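Local atomic coordinates of cortical-lytic enzyme (Clostridium perfringens, PDB entry 5JIP), a protein that probably acts as a family 25 glycoside hydrolase with muramidase (lysozyme-type) activity, helping to break down cortex peptidoglycan during spore germination. Residues A234-L238 and N250-N254; D258-V264 and S299-I305. One frame throughout, in Å; residues are numbered along the deposited sequence.

Overall arrangement
From the N terminus the chain first builds the mixed barrel sheet of the family 25 glycosidase, then runs through a connecting loop into a smaller C-terminal beta domain, where both contacts lie. Contact 1 closes a short loop, bringing together the lead-in to strand 239-243 and the exit from strand 246-250. Contact 2 opens only afterwards and closes a longer excursion, pairing strands 259-266 and 296-304 after the chain has passed through strands 269-275 and 280-284. In series along the chain, the two touch in space, with centres about 10 Å apart: the rings of Trp251 and Tyr262 meet, and Asn254 N probably hydrogen-bonds to Tyr262 OH at 2.9 Å.

Contact 1: A234-L238 and N250-N254; sequences AVTGL and NWTAN
Thr236 and Thr252 meet where two loop segments run side by side at the base of the C-terminal beta domain, a mixed contact of one backbone hydrogen bond, three water bridges and a small apolar patch. Thr252 N donates to Thr236 O at 3.0 Å. A CA-H...O contact continues the approach, with Trp251 CA 3.4 Å from Gly237 O and pointing its hydrogen almost straight at it. These loops continue the hairpin 239-243/246-250 of a fibronectin type III-like sandwich, whose three-stranded sheet packs on a four-stranded one. With Trp251 CG set between the backbone N and the carbonyl carbon (chi1 55°), the indole turns inward to Ile300 and Val264, and Val235 CG1 lies 3.6 Å from Trp251 CB. Water joins the polar parts. One molecule accepts from Thr236 N and donates to Thr252 O and to Asn254 OD1, each of the latter at 2.6 Å, while Asn254 ND2 is held by Glu256 and Ser233. A second bridges Thr236 OG1 and Thr252 OG1; a third water donates to Gly237 O from 2.7 Å and also reaches Thr252 OG1.

Contact 2: D258-V264 and S299-I305; sequences DLNGYNV and SIEAFDI. With MG (magnesium ion), chain E.
Asp258 and Asp304 share a magnesium ion at one end of an antiparallel strand pair, the two central strands of the four-stranded sheet in a fibronectin type III-like domain. The backbone bonds come first. Asn263 and Glu301 form a complete hydrogen-bonded pair, and Phe303 N donates to Gly261 O at 2.8 Å. At Asn260 and Gly261 the register slips by one in a classic beta bulge: Phe303 O takes both Asn260 N, lying in its carbonyl plane, and Gly261 N, tilted out of it. Past the bulge, Ile305 N reaches Asp258 O.

Side chains pack on both faces of the pair. The Phe303 ring is laid over Gly261, whose CA sits 4.1 Å from the ring centroid and 18° off its normal, a CH-pi contact. On the face of the sheet that carries Phe303, Asn263 ND2 gives Glu301 OE2 a nearly straight bond (3.1 Å, 175°) to its anti lone pair, although the amide and carboxylate planes are turned 53° apart; Arg313 and Arg143 hold Glu301 OE1, and Thr273 OG1 hydrogen-bonds to Asn263 OD1. This face packs against the second subunit, where Phe303 meets its counterpart. On the other face, Ile300 CD1 packs against Val264 CG2 at 3.7 Å and against Tyr262 CB.

Metal coordination ties the strand ends to the connecting loop, since Asp227 O and Met230 O complete the six-ligand shell. Asp304 OD2 binds the magnesium at 2.1 Å and Asp258 OD2 at 2.0 Å, while a metal-bound water donates to Asp258 OD1 from 2.6 Å.

Contact 1: A234-L238 and N250-N254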
ATOM      1  N   ALA A 234      -7.507  -1.918  14.803  1.00 12.18           N
ATOM      2  CA  ALA A 234      -6.360  -2.557  15.432  1.00 11.47           C
ATOM      3  C   ALA A 234      -6.239  -3.999  14.956  1.00  8.86           C
ATOM      4  O   ALA A 234      -7.225  -4.662  14.627  1.00 10.08           O
ATOM      5  CB  ALA A 234      -6.480  -2.529  16.949  1.00 15.74           C
ATOM      6  N   VAL A 235      -5.007  -4.479  14.917  1.00 10.14           N
ATOM      7  CA  VAL A 235      -4.764  -5.866  14.543  1.00  7.74           C
ATOM      8  C   VAL A 235      -5.233  -6.785  15.673  1.00  8.48           C
ATOM      9  O   VAL A 235      -5.108  -6.463  16.853  1.00  9.22           O
ATOM     10  CB  VAL A 235      -3.267  -6.061  14.239  1.00  7.75           C
ATOM     11  CG1 VAL A 235      -2.924  -7.541  13.930  1.00 10.26           C
ATOM     12  CG2 VAL A 235      -2.810  -5.110  13.086  1.00  9.70           C
ATOM     13  N   THR A 236      -5.740  -7.954  15.308  1.00  8.66           N
ATOM     14  CA  THR A 236      -6.177  -8.932  16.293  1.00 15.61           C
ATOM     15  C   THR A 236      -5.387 -10.216  16.122  1.00 16.32           C
ATOM     16  O   THR A 236      -4.751 -10.443  15.088  1.00 13.61           O
ATOM     17  CB  THR A 236      -7.677  -9.235  16.179  1.00 12.37           C
ATOM     18  OG1 THR A 236      -7.954  -9.963  14.982  1.00 15.74           O
ATOM     19  CG2 THR A 236      -8.473  -7.914  16.183  1.00 19.42           C
ATOM     20  N   GLY A 237      -5.426 -11.048  17.159  1.00 16.93           N
ATOM     21  CA  GLY A 237      -4.784 -12.351  17.108  1.00 15.68           C
ATOM     22  C   GLY A 237      -3.273 -12.309  17.081  1.00 12.22           C
ATOM     23  O   GLY A 237      -2.643 -13.248  16.579  1.00 13.77           O
ATOM     24  N   LEU A 238      -2.672 -11.273  17.661  1.00 13.10           N
ATOM     25  CA  LEU A 238      -1.232 -11.129  17.621  1.00 14.14           C
ATOM     26  C   LEU A 238      -0.597 -12.163  18.535  1.00 17.42           C
ATOM     27  O   LEU A 238      -1.050 -12.381  19.655  1.00 15.40           O
ATOM     28  CB  LEU A 238      -0.816  -9.728  18.062  1.00 12.29           C
ATOM     29  CG  LEU A 238       0.684  -9.436  18.003  1.00 11.93           C
ATOM     30  CD1 LEU A 238       1.216  -9.515  16.563  1.00 13.17           C
ATOM     31  CD2 LEU A 238       0.987  -8.055  18.657  1.00 18.02           C
ATOM     32  N   ASN A 250       3.038 -13.602  14.414  1.00 10.20           N
ATOM     33  CA  ASN A 250       1.930 -13.862  13.503  1.00 10.84           C
ATOM     34  C   ASN A 250       0.684 -13.160  14.023  1.00 10.12           C
ATOM     35  O   ASN A 250       0.621 -12.739  15.186  1.00 12.92           O
ATOM     36  CB  ASN A 250       1.688 -15.369  13.304  1.00 15.80           C
ATOM     37  CG  ASN A 250       1.044 -16.024  14.503  1.00 16.35           C
ATOM     38  OD1 ASN A 250       1.686 -16.249  15.531  1.00 24.78           O
ATOM     39  ND2 ASN A 250      -0.216 -16.368  14.364  1.00 22.75           N
ATOM     40  N   TRP A 251      -0.298 -13.009  13.136  1.00  9.77           N
ATOM     41  CA  TRP A 251      -1.523 -12.302  13.494  1.00  9.03           C
ATOM     42  C   TRP A 251      -2.648 -12.726  12.565  1.00  9.42           C
ATOM     43  O   TRP A 251      -2.434 -13.348  11.520  1.00 13.05           O
ATOM     44  CB  TRP A 251      -1.301 -10.774  13.453  1.00 10.56           C
ATOM     45  CG  TRP A 251      -0.777 -10.243  12.136  1.00  8.25           C
ATOM     46  CD1 TRP A 251      -1.515  -9.813  11.082  1.00  7.50           C
ATOM     47  CD2 TRP A 251       0.601 -10.081  11.754  1.00  7.07           C
ATOM     48  NE1 TRP A 251      -0.683  -9.392  10.050  1.00  7.95           N
ATOM     49  CE2 TRP A 251       0.614  -9.555  10.436  1.00  5.50           C
ATOM     50  CE3 TRP A 251       1.813 -10.345  12.384  1.00  6.95           C
ATOM     51  CZ2 TRP A 251       1.800  -9.277   9.746  1.00  7.62           C
ATOM     52  CZ3 TRP A 251       2.993 -10.066  11.703  1.00  8.95           C
ATOM     53  CH2 TRP A 251       2.974  -9.542  10.392  1.00  8.43           C
ATOM     54  N   THR A 252      -3.873 -12.388  12.971  1.00 10.54           N
ATOM     55  CA  THR A 252      -5.029 -12.542  12.110  1.00 11.90           C
ATOM     56  C   THR A 252      -5.035 -11.445  11.069  1.00  9.87           C
ATOM     57  O   THR A 252      -4.761 -10.283  11.376  1.00 11.13           O
ATOM     58  CB  THR A 252      -6.319 -12.472  12.929  1.00 16.36           C
ATOM     59  OG1 THR A 252      -6.298 -13.499  13.919  1.00 15.75           O
ATOM     60  CG2 THR A 252      -7.553 -12.615  12.022  1.00 15.57           C
ATOM     61  N   ALA A 253      -5.388 -11.808   9.839  1.00 13.83           N
ATOM     62  CA  ALA A 253      -5.437 -10.809   8.779  1.00 10.82           C
ATOM     63  C   ALA A 253      -6.503  -9.772   9.086  1.00 15.41           C
ATOM     64  O   ALA A 253      -7.638 -10.110   9.463  1.00 10.38           O
ATOM     65  CB  ALA A 253      -5.714 -11.452   7.429  1.00  9.02           C
ATOM     66  N   ASN A 254      -6.135  -8.497   8.950  1.00 11.18           N
ATOM     67  CA  ASN A 254      -7.143  -7.444   8.949  1.00 13.12           C
ATOM     68  C   ASN A 254      -8.057  -7.629   7.750  1.00 13.07           C
ATOM     69  O   ASN A 254      -7.683  -8.230   6.752  1.00 14.41           O
ATOM     70  CB  ASN A 254      -6.509  -6.054   8.894  1.00 12.80           C
ATOM     71  CG  ASN A 254      -6.281  -5.451  10.252  1.00 11.13           C
ATOM     72  OD1 ASN A 254      -5.639  -6.036  11.133  1.00  7.47           O
ATOM     73  ND2 ASN A 254      -6.803  -4.231  10.432  1.00  8.77           N
TER
HETATM   74  O   HOH W   1      -6.051  -8.266  12.336  1.00  8.56           O
HETATM   75  O   HOH W   2      -8.147 -13.034  15.609  1.00 25.61           O
HETATM   76  O   HOH W   3      -3.870 -15.078  14.955  1.00 26.95           O

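Contact 2: D258-V264 and S299-I305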
ATOM      1  N   ASP A 258      -9.678  -1.641   2.034  1.00  7.97           N
ATOM      2  CA  ASP A 258      -8.594  -0.776   1.611  1.00  8.71           C
ATOM      3  C   ASP A 258      -7.303  -1.072   2.362  1.00  9.01           C
ATOM      4  O   ASP A 258      -6.415  -0.217   2.402  1.00  9.29           O
ATOM      5  CB  ASP A 258      -8.980   0.701   1.800  1.00  6.34           C
ATOM      6  CG  ASP A 258      -9.208   1.059   3.260  1.00  6.15           C
ATOM      7  OD1 ASP A 258      -9.441   0.131   4.090  1.00  7.87           O
ATOM      8  OD2 ASP A 258      -9.201   2.269   3.595  1.00  6.95           O
ATOM      9  N   LEU A 259      -7.203  -2.249   2.992  1.00  6.75           N
ATOM     10  CA  LEU A 259      -5.992  -2.624   3.696  1.00  7.44           C
ATOM     11  C   LEU A 259      -4.800  -2.604   2.741  1.00  8.59           C
ATOM     12  O   LEU A 259      -4.879  -3.056   1.595  1.00  7.91           O
ATOM     13  CB  LEU A 259      -6.151  -4.009   4.296  1.00  9.42           C
ATOM     14  CG  LEU A 259      -4.976  -4.521   5.106  1.00  8.42           C
ATOM     15  CD1 LEU A 259      -4.817  -3.745   6.383  1.00 11.49           C
ATOM     16  CD2 LEU A 259      -5.196  -5.988   5.352  1.00 10.89           C
ATOM     17  N   ASN A 260      -3.691  -2.063   3.216  1.00  6.96           N
ATOM     18  CA  ASN A 260      -2.507  -1.996   2.405  1.00 10.94           C
ATOM     19  C   ASN A 260      -1.260  -2.583   3.040  1.00 11.55           C
ATOM     20  O   ASN A 260      -0.307  -2.836   2.308  1.00 10.30           O
ATOM     21  CB  ASN A 260      -2.226  -0.552   2.001  1.00 14.46           C
ATOM     22  CG  ASN A 260      -1.783  -0.460   0.573  1.00 19.32           C
ATOM     23  OD1 ASN A 260      -1.889  -1.437  -0.167  1.00 18.54           O
ATOM     24  ND2 ASN A 260      -1.268   0.706   0.171  1.00 19.40           N
ATOM     25  N   GLY A 261      -1.237  -2.831   4.346  1.00  8.17           N
ATOM     26  CA  GLY A 261      -0.099  -3.498   4.947  1.00  7.36           C
ATOM     27  C   GLY A 261      -0.043  -3.273   6.446  1.00  6.91           C
ATOM     28  O   GLY A 261      -0.981  -2.772   7.055  1.00  8.15           O
ATOM     29  N   TYR A 262       1.102  -3.629   7.005  1.00  6.32           N
ATOM     30  CA  TYR A 262       1.369  -3.586   8.431  1.00  5.59           C
ATOM     31  C   TYR A 262       2.802  -3.153   8.654  1.00  7.22           C
ATOM     32  O   TYR A 262       3.696  -3.480   7.864  1.00  7.85           O
ATOM     33  CB  TYR A 262       1.181  -4.953   9.113  1.00  8.29           C
ATOM     34  CG  TYR A 262      -0.076  -5.690   8.776  1.00  6.22           C
ATOM     35  CD1 TYR A 262      -0.158  -6.465   7.627  1.00  6.51           C
ATOM     36  CD2 TYR A 262      -1.169  -5.666   9.641  1.00  7.91           C
ATOM     37  CE1 TYR A 262      -1.313  -7.141   7.313  1.00  8.33           C
ATOM     38  CE2 TYR A 262      -2.310  -6.341   9.351  1.00  6.66           C
ATOM     39  CZ  TYR A 262      -2.387  -7.101   8.207  1.00  7.87           C
ATOM     40  OH  TYR A 262      -3.549  -7.771   7.950  1.00 11.09           O
ATOM     41  N   ASN A 263       3.011  -2.440   9.749  1.00  6.70           N
ATOM     42  CA  ASN A 263       4.329  -2.203  10.318  1.00  6.85           C
ATOM     43  C   ASN A 263       4.419  -2.920  11.660  1.00  9.54           C
ATOM     44  O   ASN A 263       3.502  -2.834  12.486  1.00  7.86           O
ATOM     45  CB  ASN A 263       4.599  -0.714  10.535  1.00  6.68           C
ATOM     46  CG  ASN A 263       4.717   0.055   9.235  1.00  6.54           C
ATOM     47  OD1 ASN A 263       5.274  -0.437   8.243  1.00  8.42           O
ATOM     48  ND2 ASN A 263       4.140   1.251   9.209  1.00  6.47           N
ATOM     49  N   VAL A 264       5.555  -3.577  11.885  1.00 12.71           N
ATOM     50  CA  VAL A 264       5.834  -4.326  13.111  1.00  9.99           C
ATOM     51  C   VAL A 264       7.025  -3.701  13.816  1.00 10.40           C
ATOM     52  O   VAL A 264       7.986  -3.249  13.170  1.00  9.44           O
ATOM     53  CB  VAL A 264       6.099  -5.812  12.808  1.00 13.28           C
ATOM     54  CG1 VAL A 264       6.496  -6.566  14.072  1.00 14.20           C
ATOM     55  CG2 VAL A 264       4.853  -6.428  12.170  1.00  9.95           C
ATOM     56  N   SER A 299       4.840  -5.059  18.763  1.00 14.79           N
ATOM     57  CA  SER A 299       3.635  -4.294  18.472  1.00 12.00           C
ATOM     58  C   SER A 299       3.449  -4.171  16.965  1.00  7.71           C
ATOM     59  O   SER A 299       4.395  -4.312  16.179  1.00  9.72           O
ATOM     60  CB  SER A 299       3.671  -2.901  19.103  1.00 12.07           C
ATOM     61  OG  SER A 299       4.785  -2.189  18.639  1.00 14.04           O
ATOM     62  N   ILE A 300       2.219  -3.875  16.568  1.00  9.30           N
ATOM     63  CA  ILE A 300       1.895  -3.858  15.152  1.00  9.82           C
ATOM     64  C   ILE A 300       0.798  -2.839  14.890  1.00  8.95           C
ATOM     65  O   ILE A 300      -0.067  -2.596  15.736  1.00  9.82           O
ATOM     66  CB  ILE A 300       1.486  -5.272  14.694  1.00  6.68           C
ATOM     67  CG1 ILE A 300       1.398  -5.359  13.168  1.00  5.25           C
ATOM     68  CG2 ILE A 300       0.163  -5.675  15.362  1.00  9.07           C
ATOM     69  CD1 ILE A 300       1.194  -6.754  12.629  1.00  9.76           C
ATOM     70  N   GLU A 301       0.834  -2.255  13.686  1.00  8.57           N
ATOM     71  CA  GLU A 301      -0.233  -1.411  13.172  1.00  8.20           C
ATOM     72  C   GLU A 301      -0.559  -1.818  11.737  1.00  8.00           C
ATOM     73  O   GLU A 301       0.336  -2.141  10.946  1.00  7.20           O
ATOM     74  CB  GLU A 301       0.162   0.078  13.229  1.00  7.43           C
ATOM     75  CG  GLU A 301       1.359   0.435  12.313  1.00  7.46           C
ATOM     76  CD  GLU A 301       1.949   1.805  12.595  1.00  8.75           C
ATOM     77  OE1 GLU A 301       1.536   2.456  13.587  1.00 10.11           O
ATOM     78  OE2 GLU A 301       2.859   2.227  11.817  1.00  5.68           O
ATOM     79  N   ALA A 302      -1.844  -1.808  11.412  1.00  8.01           N
ATOM     80  CA  ALA A 302      -2.259  -1.872  10.023  1.00  6.56           C
ATOM     81  C   ALA A 302      -2.245  -0.472   9.418  1.00  9.86           C
ATOM     82  O   ALA A 302      -2.317   0.533  10.127  1.00  9.23           O
ATOM     83  CB  ALA A 302      -3.646  -2.482   9.901  1.00  9.93           C
ATOM     84  N   PHE A 303      -2.138  -0.404   8.087  1.00  7.57           N
ATOM     85  CA  PHE A 303      -2.355   0.872   7.408  1.00  5.69           C
ATOM     86  C   PHE A 303      -3.085   0.611   6.099  1.00  6.99           C
ATOM     87  O   PHE A 303      -3.053  -0.502   5.563  1.00  5.95           O
ATOM     88  CB  PHE A 303      -1.049   1.679   7.171  1.00  7.65           C
ATOM     89  CG  PHE A 303       0.030   0.961   6.387  1.00  7.23           C
ATOM     90  CD1 PHE A 303       0.051   0.984   4.992  1.00  9.74           C
ATOM     91  CD2 PHE A 303       1.060   0.313   7.051  1.00  4.54           C
ATOM     92  CE1 PHE A 303       1.064   0.338   4.282  1.00 11.36           C
ATOM     93  CE2 PHE A 303       2.076  -0.309   6.358  1.00  7.03           C
ATOM     94  CZ  PHE A 303       2.086  -0.313   4.971  1.00  7.91           C
ATOM     95  N   ASP A 304      -3.782   1.637   5.608  1.00  4.86           N
ATOM     96  CA  ASP A 304      -4.648   1.487   4.447  1.00  4.19           C
ATOM     97  C   ASP A 304      -4.071   2.255   3.254  1.00  7.54           C
ATOM     98  O   ASP A 304      -3.018   2.881   3.338  1.00  6.80           O
ATOM     99  CB  ASP A 304      -6.090   1.886   4.789  1.00  4.99           C
ATOM    100  CG  ASP A 304      -6.253   3.354   5.170  1.00  5.57           C
ATOM    101  OD1 ASP A 304      -5.349   4.177   4.919  1.00  7.11           O
ATOM    102  OD2 ASP A 304      -7.327   3.675   5.724  1.00  6.20           O
ATOM    103  N   ILE A 305      -4.751   2.145   2.109  1.00  7.40           N
ATOM    104  CA  ILE A 305      -4.194   2.634   0.853  1.00  6.58           C
ATOM    105  C   ILE A 305      -3.878   4.113   0.905  1.00  6.56           C
ATOM    106  O   ILE A 305      -2.902   4.562   0.297  1.00  7.13           O
ATOM    107  CB  ILE A 305      -5.153   2.294  -0.303  1.00 12.88           C
ATOM    108  CG1 ILE A 305      -5.155   0.777  -0.480  1.00 12.09           C
ATOM    109  CG2 ILE A 305      -4.717   2.986  -1.599  1.00 13.93           C
ATOM    110  CD1 ILE A 305      -6.220   0.279  -1.477  1.00 17.45           C
TER
HETATM  111 MG    MG E 403      -9.325   3.215   5.394  0.99  7.18          MG
HETATM  112  O   HOH W   4      -9.285   1.343   6.410  1.00  4.65           O
HETATM  113  O   HOH W   5      -0.612   2.738   1.509  1.00 16.88           O
HETATM  114  O   HOH W   6      -9.259   5.116   4.495  1.00  5.99           O